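Local coordinates for ATP-dependent Clp endopeptidase (Clostridium difficile, PDB 3FES), which is probably the ClpC unfoldase of the Clp protease system, whose helical amino-terminal domain is likely to receive substrates or adaptor proteins, at residues Glu34-Gly39 / Leu112-Glu117; Val55-Ala60 / Asn123-Tyr128; Leu100-Asn103 / Glu108-Leu111. All blocks are in the same frame, centred on the assembly; numbering follows the deposited sequence.

Interaction 1 (Glu34-Gly39 / Leu112-Glu117)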
# COMPACT_ATOMS: atom_id res chain seq x y z
N GLU A 34 -3.98 1.41 -4.96
CA GLU A 34 -3.38 2.75 -4.93
C GLU A 34 -3.59 3.42 -3.56
O GLU A 34 -2.73 4.16 -3.08
CB GLU A 34 -3.89 3.63 -6.09
CG GLU A 34 -5.36 4.05 -6.02
CD GLU A 34 -6.38 3.00 -6.50
OE1 GLU A 34 -6.16 1.77 -6.56
OE2 GLU A 34 -7.48 3.42 -6.81
N HIS A 35 -4.73 3.16 -2.94
CA HIS A 35 -4.99 3.72 -1.64
C HIS A 35 -4.17 3.04 -0.56
O HIS A 35 -3.73 3.70 0.36
CB HIS A 35 -6.45 3.59 -1.27
CG HIS A 35 -7.39 4.15 -2.29
ND1 HIS A 35 -7.53 5.50 -2.52
CD2 HIS A 35 -8.24 3.53 -3.13
CE1 HIS A 35 -8.45 5.69 -3.45
NE2 HIS A 35 -8.91 4.51 -3.82
N ILE A 36 -3.99 1.73 -0.67
CA ILE A 36 -3.11 1.00 0.25
C ILE A 36 -1.69 1.57 0.12
O ILE A 36 -1.00 1.80 1.12
CB ILE A 36 -3.12 -0.52 -0.05
CG1 ILE A 36 -4.53 -1.12 0.12
CG2 ILE A 36 -2.10 -1.26 0.86
CD1 ILE A 36 -4.61 -2.57 -0.32
N LEU A 37 -1.22 1.77 -1.12
CA LEU A 37 0.11 2.37 -1.31
C LEU A 37 0.24 3.75 -0.63
O LEU A 37 1.26 4.05 0.05
CB LEU A 37 0.42 2.46 -2.82
CG LEU A 37 1.86 2.86 -3.15
CD1 LEU A 37 2.82 1.71 -2.90
CD2 LEU A 37 1.93 3.22 -4.62
N LEU A 38 -0.79 4.58 -0.79
CA LEU A 38 -0.79 5.90 -0.17
C LEU A 38 -0.88 5.75 1.35
O LEU A 38 -0.21 6.49 2.09
CB LEU A 38 -1.97 6.73 -0.68
CG LEU A 38 -2.17 8.14 -0.10
CD1 LEU A 38 -0.89 9.01 -0.17
CD2 LEU A 38 -3.34 8.80 -0.80
N GLY A 39 -1.68 4.79 1.79
CA GLY A 39 -1.77 4.50 3.24
C GLY A 39 -0.41 4.11 3.85
O GLY A 39 -0.07 4.53 4.98
N LEU A 112 5.44 -5.69 -0.39
CA LEU A 112 5.89 -6.87 -1.18
C LEU A 112 4.73 -7.43 -2.04
O LEU A 112 4.88 -7.83 -3.21
CB LEU A 112 6.32 -7.96 -0.22
CG LEU A 112 7.42 -8.96 -0.54
CD1 LEU A 112 8.54 -8.36 -1.37
CD2 LEU A 112 7.94 -9.37 0.85
N ALA A 113 3.58 -7.52 -1.38
CA ALA A 113 2.38 -8.08 -2.01
C ALA A 113 1.83 -7.19 -3.12
O ALA A 113 1.40 -7.71 -4.17
CB ALA A 113 1.30 -8.27 -0.89
N ILE A 114 1.85 -5.87 -2.90
CA ILE A 114 1.45 -4.92 -3.96
C ILE A 114 2.30 -5.18 -5.19
O ILE A 114 1.78 -5.38 -6.29
CB ILE A 114 1.60 -3.44 -3.50
CG1 ILE A 114 0.48 -3.09 -2.50
CG2 ILE A 114 1.44 -2.48 -4.71
CD1 ILE A 114 0.66 -1.68 -1.87
N ILE A 115 3.60 -5.21 -4.99
CA ILE A 115 4.55 -5.43 -6.12
C ILE A 115 4.36 -6.77 -6.82
O ILE A 115 4.29 -6.86 -8.07
CB ILE A 115 6.00 -5.23 -5.65
CG1 ILE A 115 6.19 -3.76 -5.28
CG2 ILE A 115 7.05 -5.66 -6.76
CD1 ILE A 115 7.50 -3.47 -4.50
N GLN A 116 4.26 -7.83 -6.02
CA GLN A 116 3.99 -9.16 -6.54
C GLN A 116 2.71 -9.29 -7.34
O GLN A 116 2.69 -10.00 -8.36
CB GLN A 116 3.91 -10.16 -5.41
CG GLN A 116 5.21 -10.80 -5.16
CD GLN A 116 5.60 -11.65 -6.31
OE1 GLN A 116 4.84 -12.52 -6.74
NE2 GLN A 116 6.77 -11.39 -6.86
N GLU A 117 1.66 -8.61 -6.88
CA GLU A 117 0.35 -8.67 -7.54
C GLU A 117 0.47 -8.13 -8.98
O GLU A 117 -0.16 -8.66 -9.92
CB GLU A 117 -0.74 -7.95 -6.72
CG GLU A 117 -2.16 -8.31 -7.16
CD GLU A 117 -2.58 -7.53 -8.41
OE1 GLU A 117 -1.96 -6.47 -8.67
OE2 GLU A 117 -3.53 -7.96 -9.12
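Ile114 reaches across to Ile36 and Leu37 with its delta methyl, and that single carbon makes every close contact between residues 34-39 and 112-117. The side chains of Ile36 and Ile114 run past each other in opposite directions, each with its beta carbon directed at the partner helix, and they meet where Ile36 CG2 lies 3.9 Å from Ile114 CD1. Leu37 approaches differently: its side chain stands at about a right angle to that of Ile114, and Leu37 CD1 comes to 4.1 Å from Ile114 CD1. The same methyl also packs against the backbone, with Ile114 CD1 4.0 Å from Leu37 N. With CD1 anti to CA (chi2 173°), the longer branch of Ile114 is stretched out toward helix 33-43. In Ile36 the branch that touches is CG2, which lies anti to the backbone N. The contact lies near the centre of the all-helical Clp amino-terminal domain, where helix 33-43 meets helix 107-117; the two segments fall in separate copies of the Clp amino-terminal sequence motif. Leu37 and Ile114 CA atoms, the nearest pair, are 7.9 Å apart; the side-chain contacts are apolar and no hydrogen bond crosses between the segments. Ala122 of helix 120-129 touches both Leu37 and Ile114, while Ser86 of helix 84-99 lies against Ile36. At the end of helix 107-117, Glu117 OE2 forms a salt bridge with Arg85 and OE1 accepts a hydrogen bond from Glu119 N.

Interaction 2 (Val55-Ala60 / Asn123-Tyr128)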
# COMPACT_ATOMS: atom_id res chain seq x y z
N VAL A 55 12.91 6.02 -2.47
CA VAL A 55 12.92 5.99 -3.92
C VAL A 55 12.35 7.29 -4.50
O VAL A 55 12.45 7.50 -5.70
CB VAL A 55 12.18 4.74 -4.54
CG1 VAL A 55 12.63 3.43 -3.85
CG2 VAL A 55 10.67 4.91 -4.51
N GLY A 56 11.74 8.12 -3.66
CA GLY A 56 11.33 9.46 -4.11
C GLY A 56 9.87 9.92 -4.03
O GLY A 56 9.58 11.07 -4.35
N PHE A 57 8.94 9.05 -3.63
CA PHE A 57 7.55 9.47 -3.52
C PHE A 57 7.27 10.38 -2.34
O PHE A 57 7.88 10.23 -1.26
CB PHE A 57 6.62 8.28 -3.39
CG PHE A 57 6.63 7.38 -4.58
CD1 PHE A 57 7.25 6.14 -4.52
CD2 PHE A 57 6.04 7.80 -5.77
CE1 PHE A 57 7.25 5.32 -5.63
CE2 PHE A 57 6.04 6.97 -6.90
CZ PHE A 57 6.65 5.76 -6.84
N THR A 58 6.31 11.28 -2.52
CA THR A 58 5.74 12.05 -1.41
C THR A 58 4.26 11.75 -1.37
O THR A 58 3.71 11.25 -2.36
CB THR A 58 5.88 13.57 -1.64
OG1 THR A 58 5.36 13.88 -2.94
CG2 THR A 58 7.34 14.01 -1.56
N GLU A 59 3.60 12.08 -0.26
CA GLU A 59 2.15 11.95 -0.22
C GLU A 59 1.45 12.78 -1.30
O GLU A 59 0.51 12.31 -1.95
CB GLU A 59 1.62 12.38 1.14
CG GLU A 59 2.29 11.75 2.31
CD GLU A 59 1.62 12.17 3.59
OE1 GLU A 59 0.55 12.83 3.49
OE2 GLU A 59 2.14 11.83 4.68
N ALA A 60 1.91 14.03 -1.49
CA ALA A 60 1.33 14.93 -2.48
C ALA A 60 1.44 14.37 -3.89
O ALA A 60 0.48 14.42 -4.65
CB ALA A 60 1.98 16.34 -2.40
N ASN A 123 0.59 -0.31 -9.05
CA ASN A 123 1.70 -0.68 -9.95
C ASN A 123 1.81 0.26 -11.15
O ASN A 123 2.93 0.54 -11.61
CB ASN A 123 1.64 -2.15 -10.34
CG ASN A 123 2.06 -3.07 -9.16
OD1 ASN A 123 1.30 -3.91 -8.72
ND2 ASN A 123 3.24 -2.84 -8.64
N LYS A 124 0.67 0.74 -11.65
CA LYS A 124 0.68 1.71 -12.76
C LYS A 124 1.43 2.98 -12.36
O LYS A 124 2.19 3.54 -13.14
CB LYS A 124 -0.74 2.04 -13.25
CG LYS A 124 -1.30 0.97 -14.16
CD LYS A 124 -2.72 1.28 -14.62
CE LYS A 124 -3.26 0.10 -15.41
NZ LYS A 124 -4.60 0.36 -15.96
N ILE A 125 1.22 3.41 -11.12
CA ILE A 125 1.90 4.59 -10.61
C ILE A 125 3.40 4.30 -10.42
O ILE A 125 4.22 5.13 -10.78
CB ILE A 125 1.27 5.07 -9.27
CG1 ILE A 125 -0.16 5.61 -9.51
CG2 ILE A 125 2.21 6.12 -8.58
CD1 ILE A 125 -0.96 5.89 -8.23
N LEU A 126 3.75 3.15 -9.84
CA LEU A 126 5.18 2.80 -9.71
C LEU A 126 5.85 2.74 -11.11
O LEU A 126 6.96 3.24 -11.31
CB LEU A 126 5.35 1.47 -9.00
CG LEU A 126 4.84 1.50 -7.55
CD1 LEU A 126 4.82 0.07 -7.04
CD2 LEU A 126 5.76 2.34 -6.71
N ASN A 127 5.16 2.12 -12.05
CA ASN A 127 5.70 2.00 -13.40
C ASN A 127 5.86 3.34 -14.09
O ASN A 127 6.87 3.60 -14.77
CB ASN A 127 4.79 1.10 -14.25
CG ASN A 127 4.81 -0.35 -13.78
OD1 ASN A 127 5.71 -0.75 -13.06
ND2 ASN A 127 3.81 -1.12 -14.18
N TYR A 128 4.85 4.19 -13.94
CA TYR A 128 4.83 5.54 -14.55
C TYR A 128 6.02 6.35 -14.05
O TYR A 128 6.73 7.03 -14.84
CB TYR A 128 3.50 6.25 -14.22
CG TYR A 128 3.36 7.61 -14.87
CD1 TYR A 128 2.75 7.74 -16.12
CD2 TYR A 128 3.84 8.76 -14.23
CE1 TYR A 128 2.63 9.00 -16.74
CE2 TYR A 128 3.72 10.02 -14.84
CZ TYR A 128 3.12 10.12 -16.08
OH TYR A 128 3.00 11.35 -16.67
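Phe57 meets Leu126 and Ile125 in a purely apolar contact, its beta carbon directed at helix 120-129. The Leu126 methyl CD2 sits close to one end of the ring, 3.5 Å from Phe57 CE1 and equally far from Phe57 CZ, a tight van der Waals approach. The two side chains cross at about a right angle, and the methyl comes in obliquely. Although the beta carbon of Leu126 does not point at Phe57, the side chain's outer fork does the reaching: CD1 carries on the extended line of the chain (chi2 169°), and CD2 branches off to the ring. Farther round the ring, Phe57 CE2 lies 4.3 Å from Ile125 CG2. Leu62 of helix 59-70 lies against both Phe57 and Ile125, and Leu41 and Val131 also pack on the phenyl ring.

The backbone around Phe57 forms the short connection between helix 47-55 and helix 59-70 in the all-helical Clp amino-terminal domain. Helix 47-55 ends in a Schellman motif, in which Gly56 takes a positive phi (123°) and two hydrogen bonds run back into the last turn. Phe57 follows in an extended conformation, and its side chain is buried. One residue later Thr58 is the N-cap of helix 59-70, its OG1 accepting a hydrogen bond from Tyr61 N.

Among the polar interactions, the aromatic ring of Tyr128 makes a cation-pi contact with Lys65, and Asn127 OD1 takes a hydrogen bond from Asn132 ND2. Within helix 120-129, Asn127 N bonds Asn123 O at 2.8 Å and Tyr128 N bonds Lys124 O at 2.9 Å.

Interaction 3 (Leu100-Asn103 / Glu108-Leu111)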
# COMPACT_ATOMS: atom_id res chain seq x y z
N LEU A 100 8.17 -16.47 5.04
CA LEU A 100 9.33 -16.02 5.79
C LEU A 100 9.31 -16.49 7.25
O LEU A 100 10.23 -16.19 8.01
CB LEU A 100 9.44 -14.50 5.70
CG LEU A 100 9.76 -13.91 4.32
CD1 LEU A 100 9.27 -12.47 4.22
CD2 LEU A 100 11.27 -13.99 3.99
N LYS A 101 8.25 -17.21 7.61
CA LYS A 101 8.01 -17.78 8.95
C LYS A 101 8.14 -16.73 10.06
O LYS A 101 8.82 -16.98 11.07
CB LYS A 101 8.93 -19.00 9.20
CG LYS A 101 8.27 -20.11 9.99
CD LYS A 101 9.22 -21.26 10.37
CE LYS A 101 8.43 -22.41 10.96
NZ LYS A 101 9.29 -23.36 11.72
N THR A 102 7.50 -15.57 9.83
CA THR A 102 7.45 -14.40 10.73
C THR A 102 6.07 -14.40 11.35
O THR A 102 5.12 -14.80 10.69
CB THR A 102 7.52 -13.06 9.93
OG1 THR A 102 8.71 -13.04 9.14
CG2 THR A 102 7.50 -11.80 10.88
N ASN A 103 5.94 -13.92 12.58
CA ASN A 103 4.65 -13.92 13.26
C ASN A 103 3.69 -12.80 12.90
O ASN A 103 2.48 -12.91 13.08
CB ASN A 103 4.88 -13.95 14.79
CG ASN A 103 4.97 -15.36 15.33
OD1 ASN A 103 4.22 -16.25 14.90
ND2 ASN A 103 5.83 -15.56 16.33
N GLU A 108 6.07 -3.93 5.34
CA GLU A 108 6.97 -4.47 4.29
C GLU A 108 6.29 -5.62 3.52
O GLU A 108 6.47 -5.77 2.28
CB GLU A 108 8.34 -4.89 4.90
CG GLU A 108 8.30 -6.04 5.93
CD GLU A 108 8.05 -5.56 7.35
OE1 GLU A 108 8.43 -6.31 8.28
OE2 GLU A 108 7.53 -4.44 7.53
N HIS A 109 5.53 -6.44 4.24
CA HIS A 109 4.80 -7.55 3.61
C HIS A 109 3.68 -7.08 2.69
O HIS A 109 3.49 -7.64 1.63
CB HIS A 109 4.31 -8.59 4.62
CG HIS A 109 5.38 -9.06 5.56
ND1 HIS A 109 6.38 -9.95 5.18
CD2 HIS A 109 5.65 -8.71 6.84
CE1 HIS A 109 7.19 -10.15 6.21
NE2 HIS A 109 6.76 -9.43 7.23
N ILE A 110 3.00 -6.01 3.09
CA ILE A 110 1.95 -5.42 2.26
C ILE A 110 2.57 -4.83 1.00
O ILE A 110 2.07 -5.05 -0.08
CB ILE A 110 1.11 -4.40 3.03
CG1 ILE A 110 0.50 -5.11 4.26
CG2 ILE A 110 0.00 -3.77 2.10
CD1 ILE A 110 -0.33 -4.15 5.19
N LEU A 111 3.67 -4.11 1.13
CA LEU A 111 4.30 -3.53 -0.07
C LEU A 111 4.86 -4.65 -0.98
O LEU A 111 4.74 -4.58 -2.21
CB LEU A 111 5.39 -2.49 0.33
CG LEU A 111 6.05 -1.77 -0.87
CD1 LEU A 111 5.02 -1.07 -1.76
CD2 LEU A 111 7.13 -0.75 -0.33
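Leu100 and Thr102 face the imidazole of His109 across the turn that follows helix 84-99, which closes in a Schellman motif: Lys101 takes a positive phi (51°) after the last helical residues, and two hydrogen bonds return into the final turn. The chain then runs on to helix 107-117 of the all-helical Clp amino-terminal domain, the helix that carries His109.

The van der Waals part of the contact is an edge approach. Leu100 CD1 lies at the edge of the His109 ring, near its plane, in van der Waals contact, the two side chains crossing obliquely. Thr102 contributes a looser approach to the ring from an oblique direction, and no hydrogen bond joins the two segments. Met143, near the carboxy terminus, touches Leu100, Glu108 and His109. A bound magnesium ion is about 7 Å from the His109 side chain, too far for direct coordination.

Packing within the helix covers one face of the imidazole: Glu108 CG sits 3.8 Å above the His109 ring plane, displaced toward the rim.

Interaction 1 lies near the centre of the chain and interaction 2 farther out, yet all the residues that touch in them are buried, whereas interaction 3 is partly exposed at a helix end. Interactions 1 and 3 share helix 107-117, and their side chains touch, with Ile36 CG2 3.5 Å from Ile110 CG2 and Leu37 CD1 3.7 Å from Leu111 CD1. Interaction 2 uses the next helix, 120-129, and meets the first contact's segments where Leu38 CD1 lies 4.0 Å from Glu59 O. In chemistry they go from aliphatic methyls, through a phenyl ring against methyls, to a methyl at an imidazole edge; the last two each involve a Schellman turn.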